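Local coordinates for Acarbose/maltose binding protein GacH (PDB 3K01) that binds acarbose and an acarbose homologue as the solute receptor of an ABC transporter, and probably maltose as well, at residues F192-G201 with A217-L228; A289-G297 with D361-I369. One frame throughout, in Å; residues are numbered along the deposited sequence.

Contact 1 of 2, residues F192-G201 with A217-L228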
loop_
_atom_site.group_PDB
_atom_site.type_symbol
_atom_site.label_atom_id
_atom_site.label_comp_id
_atom_site.label_asym_id
_atom_site.label_seq_id
_atom_site.Cartn_x
_atom_site.Cartn_y
_atom_site.Cartn_z
ATOM N N PHE A 192 -1.712 -7.499 -9.604
ATOM C CA PHE A 192 -1.975 -7.158 -10.984
ATOM C C PHE A 192 -1.662 -5.695 -11.291
ATOM O O PHE A 192 -1.330 -5.337 -12.424
ATOM C CB PHE A 192 -3.452 -7.472 -11.302
ATOM C CG PHE A 192 -3.860 -7.158 -12.703
ATOM C CD1 PHE A 192 -3.368 -7.920 -13.758
ATOM C CD2 PHE A 192 -4.753 -6.133 -12.971
ATOM C CE1 PHE A 192 -3.793 -7.657 -15.087
ATOM C CE2 PHE A 192 -5.177 -5.876 -14.315
ATOM C CZ PHE A 192 -4.688 -6.631 -15.339
ATOM N N LEU A 193 -1.828 -4.846 -10.272
ATOM C CA LEU A 193 -1.818 -3.423 -10.518
ATOM C C LEU A 193 -0.522 -2.884 -11.137
ATOM O O LEU A 193 -0.587 -2.042 -12.032
ATOM C CB LEU A 193 -2.254 -2.642 -9.260
ATOM C CG LEU A 193 -3.687 -2.952 -8.803
ATOM C CD1 LEU A 193 -3.984 -2.216 -7.501
ATOM C CD2 LEU A 193 -4.710 -2.523 -9.854
ATOM N N PRO A 194 0.658 -3.379 -10.727
ATOM C CA PRO A 194 1.864 -2.901 -11.435
ATOM C C PRO A 194 1.823 -3.108 -12.945
ATOM O O PRO A 194 2.308 -2.264 -13.696
ATOM C CB PRO A 194 2.980 -3.754 -10.803
ATOM C CG PRO A 194 2.489 -3.995 -9.406
ATOM C CD PRO A 194 1.009 -4.281 -9.601
ATOM N N TYR A 195 1.257 -4.236 -13.378
ATOM C CA TYR A 195 1.135 -4.490 -14.818
ATOM C C TYR A 195 0.148 -3.556 -15.500
ATOM O O TYR A 195 0.391 -3.093 -16.619
ATOM C CB TYR A 195 0.787 -5.969 -15.088
ATOM C CG TYR A 195 1.857 -6.872 -14.511
ATOM C CD1 TYR A 195 3.140 -6.927 -15.048
ATOM C CD2 TYR A 195 1.597 -7.622 -13.392
ATOM C CE1 TYR A 195 4.125 -7.732 -14.468
ATOM C CE2 TYR A 195 2.556 -8.424 -12.809
ATOM C CZ TYR A 195 3.816 -8.471 -13.374
ATOM O OH TYR A 195 4.786 -9.243 -12.747
ATOM N N LEU A 196 -0.964 -3.267 -14.815
ATOM C CA LEU A 196 -1.933 -2.316 -15.336
ATOM C C LEU A 196 -1.293 -0.926 -15.478
ATOM O O LEU A 196 -1.365 -0.296 -16.540
ATOM C CB LEU A 196 -3.153 -2.265 -14.433
ATOM C CG LEU A 196 -4.250 -1.290 -14.910
ATOM C CD1 LEU A 196 -4.826 -1.699 -16.277
ATOM C CD2 LEU A 196 -5.315 -1.228 -13.871
ATOM N N TYR A 197 -0.618 -0.465 -14.419
ATOM C CA TYR A 197 0.017 0.854 -14.452
ATOM C C TYR A 197 1.138 0.862 -15.498
ATOM O O TYR A 197 1.368 1.875 -16.168
ATOM C CB TYR A 197 0.551 1.202 -13.058
ATOM C CG TYR A 197 -0.491 1.224 -11.961
ATOM C CD1 TYR A 197 -1.819 1.599 -12.208
ATOM C CD2 TYR A 197 -0.159 0.830 -10.673
ATOM C CE1 TYR A 197 -2.752 1.627 -11.180
ATOM C CE2 TYR A 197 -1.061 0.864 -9.664
ATOM C CZ TYR A 197 -2.377 1.227 -9.910
ATOM O OH TYR A 197 -3.288 1.264 -8.868
ATOM N N GLY A 198 1.821 -0.273 -15.645
ATOM C CA GLY A 198 2.899 -0.356 -16.629
ATOM C C GLY A 198 2.395 -0.184 -18.066
ATOM O O GLY A 198 3.160 0.191 -18.959
ATOM N N GLU A 199 1.120 -0.498 -18.290
ATOM C CA GLU A 199 0.517 -0.288 -19.605
ATOM C C GLU A 199 -0.142 1.071 -19.722
ATOM O O GLU A 199 -0.813 1.370 -20.724
ATOM C CB GLU A 199 -0.490 -1.401 -19.898
ATOM C CG GLU A 199 0.160 -2.775 -20.034
ATOM C CD GLU A 199 1.337 -2.740 -20.980
ATOM O OE1 GLU A 199 1.110 -2.334 -22.148
ATOM O OE2 GLU A 199 2.472 -3.078 -20.585
ATOM N N GLY A 200 0.053 1.915 -18.722
ATOM C CA GLY A 200 -0.528 3.257 -18.713
ATOM C C GLY A 200 -1.990 3.239 -18.365
ATOM O O GLY A 200 -2.710 4.202 -18.650
ATOM N N GLY A 201 -2.446 2.159 -17.749
ATOM C CA GLY A 201 -3.866 1.989 -17.437
ATOM C C GLY A 201 -4.227 2.321 -16.005
ATOM O O GLY A 201 -3.358 2.657 -15.182
ATOM N N ALA A 217 -5.339 -0.481 -22.520
ATOM C CA ALA A 217 -4.287 -0.697 -21.521
ATOM C C ALA A 217 -4.623 -1.850 -20.590
ATOM O O ALA A 217 -3.751 -2.618 -20.213
ATOM C CB ALA A 217 -4.043 0.561 -20.725
ATOM N N GLY A 218 -5.889 -1.988 -20.210
ATOM C CA GLY A 218 -6.298 -3.095 -19.356
ATOM C C GLY A 218 -6.193 -4.437 -20.059
ATOM O O GLY A 218 -5.732 -5.447 -19.485
ATOM N N VAL A 219 -6.593 -4.471 -21.331
ATOM C CA VAL A 219 -6.436 -5.701 -22.107
ATOM C C VAL A 219 -4.961 -6.075 -22.176
ATOM O O VAL A 219 -4.588 -7.221 -21.927
ATOM C CB VAL A 219 -6.984 -5.504 -23.533
ATOM C CG1 VAL A 219 -6.678 -6.740 -24.398
ATOM C CG2 VAL A 219 -8.479 -5.201 -23.509
ATOM N N ARG A 220 -4.119 -5.095 -22.495
ATOM C CA ARG A 220 -2.675 -5.352 -22.580
ATOM C C ARG A 220 -2.127 -5.856 -21.260
ATOM O O ARG A 220 -1.232 -6.694 -21.261
ATOM C CB ARG A 220 -1.882 -4.114 -22.994
ATOM C CG ARG A 220 -2.059 -3.729 -24.465
ATOM C CD ARG A 220 -0.995 -2.738 -24.881
ATOM N NE ARG A 220 -0.939 -1.530 -24.036
ATOM C CZ ARG A 220 -1.639 -0.421 -24.257
ATOM N NH1 ARG A 220 -1.527 0.624 -23.445
ATOM N NH2 ARG A 220 -2.452 -0.351 -25.315
ATOM N N ALA A 221 -2.616 -5.346 -20.135
ATOM C CA ALA A 221 -2.104 -5.799 -18.840
ATOM C C ALA A 221 -2.405 -7.280 -18.601
ATOM O O ALA A 221 -1.525 -8.030 -18.126
ATOM C CB ALA A 221 -2.669 -4.950 -17.741
ATOM N N TYR A 222 -3.636 -7.715 -18.895
ATOM C CA TYR A 222 -3.912 -9.138 -18.806
ATOM C C TYR A 222 -3.047 -9.951 -19.778
ATOM O O TYR A 222 -2.623 -11.073 -19.451
ATOM C CB TYR A 222 -5.402 -9.416 -19.011
ATOM C CG TYR A 222 -6.292 -9.055 -17.840
ATOM C CD1 TYR A 222 -6.220 -9.759 -16.641
ATOM C CD2 TYR A 222 -7.234 -8.019 -17.945
ATOM C CE1 TYR A 222 -7.074 -9.460 -15.583
ATOM C CE2 TYR A 222 -8.085 -7.718 -16.885
ATOM C CZ TYR A 222 -7.982 -8.431 -15.707
ATOM O OH TYR A 222 -8.814 -8.189 -14.633
ATOM N N ARG A 223 -2.795 -9.409 -20.971
ATOM C CA ARG A 223 -1.923 -10.098 -21.925
ATOM C C ARG A 223 -0.499 -10.222 -21.399
ATOM O O ARG A 223 0.135 -11.252 -21.580
ATOM C CB ARG A 223 -1.934 -9.374 -23.266
ATOM C CG ARG A 223 -1.275 -10.156 -24.394
ATOM C CD ARG A 223 -1.444 -9.473 -25.734
ATOM N NE ARG A 223 -2.847 -9.438 -26.126
ATOM C CZ ARG A 223 -3.556 -8.330 -26.340
ATOM N NH1 ARG A 223 -3.004 -7.122 -26.210
ATOM N NH2 ARG A 223 -4.821 -8.443 -26.709
ATOM N N VAL A 224 0.013 -9.173 -20.765
ATOM C CA VAL A 224 1.394 -9.198 -20.246
ATOM C C VAL A 224 1.586 -10.307 -19.231
ATOM O O VAL A 224 2.593 -11.037 -19.282
ATOM C CB VAL A 224 1.747 -7.824 -19.603
ATOM C CG1 VAL A 224 2.996 -7.911 -18.683
ATOM C CG2 VAL A 224 1.945 -6.770 -20.666
ATOM N N ILE A 225 0.649 -10.476 -18.311
ATOM C CA ILE A 225 0.871 -11.477 -17.278
ATOM C C ILE A 225 0.864 -12.883 -17.876
ATOM O O ILE A 225 1.666 -13.735 -17.492
ATOM C CB ILE A 225 -0.107 -11.346 -16.070
ATOM C CG1 ILE A 225 -1.575 -11.669 -16.446
ATOM C CG2 ILE A 225 0.045 -9.977 -15.404
ATOM C CD1 ILE A 225 -2.497 -11.694 -15.234
ATOM N N LYS A 226 -0.031 -13.123 -18.832
ATOM C CA LYS A 226 -0.053 -14.445 -19.465
ATOM C C LYS A 226 1.197 -14.687 -20.312
ATOM O O LYS A 226 1.731 -15.801 -20.318
ATOM C CB LYS A 226 -1.309 -14.562 -20.328
ATOM C CG LYS A 226 -1.580 -15.980 -20.900
ATOM C CD LYS A 226 -1.565 -17.050 -19.836
ATOM C CE LYS A 226 -2.168 -18.358 -20.342
ATOM N NZ LYS A 226 -1.910 -19.508 -19.408
ATOM N N ASP A 227 1.671 -13.664 -20.992
ATOM C CA ASP A 227 2.890 -13.782 -21.773
ATOM C C ASP A 227 4.089 -14.075 -20.869
ATOM O O ASP A 227 4.972 -14.858 -21.252
ATOM C CB ASP A 227 3.169 -12.518 -22.608
ATOM C CG ASP A 227 4.534 -12.559 -23.293
ATOM O OD1 ASP A 227 4.694 -13.338 -24.243
ATOM O OD2 ASP A 227 5.404 -11.809 -22.865
ATOM N N LEU A 228 4.157 -13.453 -19.701
ATOM C CA LEU A 228 5.295 -13.714 -18.824
ATOM C C LEU A 228 5.372 -15.180 -18.431
ATOM O O LEU A 228 6.450 -15.789 -18.397
ATOM C CB LEU A 228 5.203 -12.815 -17.601
ATOM C CG LEU A 228 5.680 -11.383 -17.866
ATOM C CD1 LEU A 228 5.354 -10.478 -16.702
ATOM C CD2 LEU A 228 7.194 -11.323 -18.099
#

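Contact 2 of 2, residues A289-G297 with D361-I369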
loop_
_atom_site.group_PDB
_atom_site.type_symbol
_atom_site.label_atom_id
_atom_site.label_comp_id
_atom_site.label_asym_id
_atom_site.label_seq_id
_atom_site.Cartn_x
_atom_site.Cartn_y
_atom_site.Cartn_z
ATOM N N ALA A 289 3.810 1.454 -21.616
ATOM C CA ALA A 289 3.276 2.831 -21.656
ATOM C C ALA A 289 3.198 3.506 -20.288
ATOM O O ALA A 289 2.429 4.450 -20.097
ATOM C CB ALA A 289 1.888 2.862 -22.353
ATOM N N GLY A 290 3.976 3.028 -19.318
ATOM C CA GLY A 290 3.938 3.593 -17.986
ATOM C C GLY A 290 4.770 2.785 -17.011
ATOM O O GLY A 290 5.391 1.767 -17.373
ATOM N N GLN A 291 4.794 3.240 -15.771
ATOM C CA GLN A 291 5.490 2.548 -14.716
ATOM C C GLN A 291 4.877 2.986 -13.411
ATOM O O GLN A 291 4.838 4.186 -13.101
ATOM C CB GLN A 291 6.975 2.886 -14.736
ATOM C CG GLN A 291 7.766 2.057 -13.735
ATOM C CD GLN A 291 9.286 2.223 -13.804
ATOM O OE1 GLN A 291 10.052 1.443 -13.185
ATOM N NE2 GLN A 291 9.735 3.191 -14.552
ATOM N N GLY A 292 4.418 2.036 -12.625
ATOM C CA GLY A 292 3.881 2.398 -11.326
ATOM C C GLY A 292 3.517 1.202 -10.500
ATOM O O GLY A 292 3.265 0.110 -11.033
ATOM N N SER A 293 3.425 1.421 -9.192
ATOM C CA SER A 293 3.089 0.382 -8.237
ATOM C C SER A 293 1.947 0.885 -7.362
ATOM O O SER A 293 1.802 2.090 -7.149
ATOM C CB SER A 293 4.320 0.023 -7.390
ATOM O OG SER A 293 4.938 1.202 -6.901
ATOM N N PRO A 294 1.104 -0.010 -6.863
ATOM C CA PRO A 294 -0.034 0.456 -6.076
ATOM C C PRO A 294 0.374 1.003 -4.715
ATOM O O PRO A 294 1.391 0.627 -4.134
ATOM C CB PRO A 294 -0.884 -0.794 -5.936
ATOM C CG PRO A 294 0.135 -1.936 -5.990
ATOM C CD PRO A 294 1.137 -1.483 -6.994
ATOM N N GLN A 295 -0.490 1.841 -4.166
ATOM C CA GLN A 295 -0.194 2.569 -2.928
ATOM C C GLN A 295 -0.891 1.953 -1.745
ATOM O O GLN A 295 -2.099 1.719 -1.785
ATOM C CB GLN A 295 -0.754 3.973 -3.082
ATOM C CG GLN A 295 -0.555 4.867 -1.865
ATOM C CD GLN A 295 -1.238 6.195 -2.023
ATOM O OE1 GLN A 295 -1.686 6.545 -3.102
ATOM N NE2 GLN A 295 -1.275 6.973 -0.941
ATOM N N GLY A 296 -0.137 1.698 -0.677
ATOM C CA GLY A 296 -0.708 1.298 0.593
ATOM C C GLY A 296 -0.284 2.261 1.692
ATOM O O GLY A 296 0.315 3.312 1.446
ATOM N N GLY A 297 -0.616 1.875 2.910
ATOM C CA GLY A 297 -0.220 2.659 4.079
ATOM C C GLY A 297 -1.405 2.997 4.957
ATOM O O GLY A 297 -2.519 2.473 4.803
ATOM N N ASP A 361 8.482 6.233 -4.836
ATOM C CA ASP A 361 8.380 7.278 -5.859
ATOM C C ASP A 361 7.590 6.847 -7.091
ATOM O O ASP A 361 7.193 7.689 -7.884
ATOM C CB ASP A 361 9.765 7.768 -6.306
ATOM C CG ASP A 361 10.469 8.656 -5.273
ATOM O OD1 ASP A 361 9.846 9.138 -4.298
ATOM O OD2 ASP A 361 11.672 8.876 -5.494
ATOM N N LYS A 362 7.342 5.548 -7.243
ATOM C CA LYS A 362 6.517 5.049 -8.342
ATOM C C LYS A 362 5.099 4.780 -7.920
ATOM O O LYS A 362 4.317 4.268 -8.735
ATOM C CB LYS A 362 7.146 3.784 -8.952
ATOM C CG LYS A 362 8.370 4.083 -9.827
ATOM C CD LYS A 362 8.047 4.990 -11.014
ATOM C CE LYS A 362 9.336 5.284 -11.741
ATOM N NZ LYS A 362 10.145 6.307 -11.001
ATOM N N ALA A 363 4.718 5.095 -6.688
ATOM C CA ALA A 363 3.372 4.759 -6.236
ATOM C C ALA A 363 2.305 5.478 -7.049
ATOM O O ALA A 363 2.459 6.654 -7.391
ATOM C CB ALA A 363 3.231 5.064 -4.758
ATOM N N VAL A 364 1.214 4.759 -7.306
ATOM C CA VAL A 364 0.077 5.303 -8.043
ATOM C C VAL A 364 -1.098 5.309 -7.088
ATOM O O VAL A 364 -1.350 4.332 -6.403
ATOM C CB VAL A 364 -0.243 4.412 -9.292
ATOM C CG1 VAL A 364 -1.532 4.880 -10.000
ATOM C CG2 VAL A 364 0.921 4.412 -10.258
ATOM N N GLU A 365 -1.837 6.418 -7.079
ATOM C CA GLU A 365 -2.970 6.539 -6.200
ATOM C C GLU A 365 -4.039 5.497 -6.496
ATOM O O GLU A 365 -4.249 5.125 -7.660
ATOM C CB GLU A 365 -3.606 7.912 -6.380
ATOM C CG GLU A 365 -2.755 9.083 -5.902
ATOM C CD GLU A 365 -3.399 10.435 -6.175
ATOM O OE1 GLU A 365 -4.637 10.516 -6.158
ATOM O OE2 GLU A 365 -2.650 11.423 -6.393
ATOM N N ARG A 366 -4.722 5.056 -5.459
ATOM C CA ARG A 366 -5.965 4.300 -5.619
ATOM C C ARG A 366 -7.053 5.252 -6.117
ATOM O O ARG A 366 -6.922 6.466 -5.985
ATOM C CB ARG A 366 -6.463 3.801 -4.258
ATOM C CG ARG A 366 -5.480 3.026 -3.445
ATOM C CD ARG A 366 -5.386 1.560 -3.819
ATOM N NE ARG A 366 -4.557 0.922 -2.811
ATOM C CZ ARG A 366 -4.963 0.167 -1.792
ATOM N NH1 ARG A 366 -6.229 -0.237 -1.644
ATOM N NH2 ARG A 366 -4.038 -0.301 -0.967
ATOM N N PRO A 367 -8.168 4.697 -6.637
ATOM C CA PRO A 367 -9.347 5.540 -6.768
ATOM C C PRO A 367 -9.917 5.761 -5.365
ATOM O O PRO A 367 -10.220 4.813 -4.645
ATOM C CB PRO A 367 -10.305 4.702 -7.642
ATOM C CG PRO A 367 -9.850 3.317 -7.478
ATOM C CD PRO A 367 -8.398 3.305 -7.080
ATOM N N TRP A 368 -10.087 7.031 -5.000
ATOM C CA TRP A 368 -10.453 7.364 -3.631
ATOM C C TRP A 368 -11.966 7.413 -3.482
ATOM O O TRP A 368 -12.562 8.465 -3.202
ATOM C CB TRP A 368 -9.791 8.679 -3.207
ATOM C CG TRP A 368 -8.308 8.663 -3.395
ATOM C CD1 TRP A 368 -7.593 9.498 -4.199
ATOM C CD2 TRP A 368 -7.361 7.753 -2.796
ATOM N NE1 TRP A 368 -6.249 9.179 -4.134
ATOM C CE2 TRP A 368 -6.080 8.129 -3.280
ATOM C CE3 TRP A 368 -7.461 6.689 -1.901
ATOM C CZ2 TRP A 368 -4.921 7.458 -2.922
ATOM C CZ3 TRP A 368 -6.304 6.033 -1.531
ATOM C CH2 TRP A 368 -5.038 6.433 -2.047
ATOM N N ILE A 369 -12.580 6.255 -3.683
ATOM C CA ILE A 369 -14.044 6.139 -3.748
ATOM C C ILE A 369 -14.519 5.103 -2.739
ATOM O O ILE A 369 -13.739 4.253 -2.283
ATOM C CB ILE A 369 -14.540 5.811 -5.180
ATOM C CG1 ILE A 369 -14.039 4.435 -5.642
ATOM C CG2 ILE A 369 -14.109 6.899 -6.162
ATOM C CD1 ILE A 369 -14.632 4.008 -6.993
HETATM O O HOH W 1 4.634 6.008 -11.210
HETATM O O HOH W 2 -2.836 2.119 -6.127
#

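Contact 1 of 2, residues F192-G201 with A217-L228
F192 lays its ring over Y222 in an offset stack, centroids 4.4 Å apart and planes inclined by 27°, with CZ above the middle of the tyrosine ring. Its CG, anti to the backbone N, carries the ring across to helix 216-230, where CZ also meets A221 CB at 3.6 Å. One turn on, Y195 enters that helix as a knob in the hole formed by A221, V224, I225 and L228. I225 CG2 lies over a face of the tyrosine ring in a CH-pi contact, 3.9 Å from the centroid, while the side chain of L228, running toward that of Y195, brings CD1 obliquely to CE1 on the same side. The small A221 faces helix 193-198 with its CB 3.6 Å from L196 CA, consistent with the close approach of the axes, 8.2 Å at 128°. L196 CD1 reaches the backbone of G218, 3.7 Å from its CA. Beyond the apolar part, E199 and R220 form a salt bridge, NE meeting OE1 at 2.9 Å on its anti lone pair and almost in the guanidinium plane. R220 NH1 takes E199 O at 2.9 Å, so the arginine grips one residue side-on through two acceptors; the carboxylate, turned 71° from the guanidinium, also receives S288 at OE1. G200, with positive phi, is the C' residue of a Schellman motif that ends helix 193-198 and brings G201 CA against A217 CB. The contact packs this short helix on the longer helix 216-230, away from the middle of the solute-binding fold. Helix 376-387 lies against F192, Y222 and I225, helix 393-407 meets Y222, whose OH bonds to T400, and strand 293-302 touches L193, P194 and Y197 through P294.

Contact 2 of 2, residues A289-G297 with D361-I369
In the mixed sheet of the solute-binding fold, strand 293-302 pairs in parallel with the short, weakly bonded strand 363-364. S293 is the bridge residue opposite A363: its N gives a hydrogen bond to K362 O (3.0 Å) and its O receives V364 N at 2.7 Å. Water continues the link on both sides, one molecule donating to Q291 O and K362 O, another accepting from Q295 N and donating to V364 O. V364 CG2 packs on G292 CA at 3.7 Å. Past the pairing, R366 closes on Q295 O with NE (2.8 Å) and NH2 (2.9 Å), two donors to a single carbonyl oxygen. Q295 reaches out straight, its CG turned opposite the backbone N (chi1 179°), and brings its amide to the edge of the W368 indole, the planes 80° apart and OE1 3.4 Å from CZ2. OE1 is buried without a polar partner, whereas NE2 bonds to Q122 O. E365 OE1 accepts W368 NE1 at 2.9 Å, which helps to hold the indole in its orientation. Helix 121-125 packs on E365 and W368, helix 92-100 on R366 and W368, and helix 193-198 on P294 and V364.

Overall arrangement
From the N terminus the chain reaches contact 1 first: helix 193-198 and helix 216-230 close a loop of 15 residues that includes the small hairpin 204-205/210-211. Contact 2 opens only later and spans 63 mostly helical residues between strand 293-302 and the 363-364 strand, so the two are in series, neither enclosing nor crossing the other. Their centres are about 14 Å apart, yet they touch directly: G198 O probably hydrogen-bonds to A289 N, and the Y197 ring packs on G292 and P294. Helix 193-198 thus lies between helix 216-230 and the strand pairing, joining a peripheral helical layer to the sheet nearer the middle of the chain.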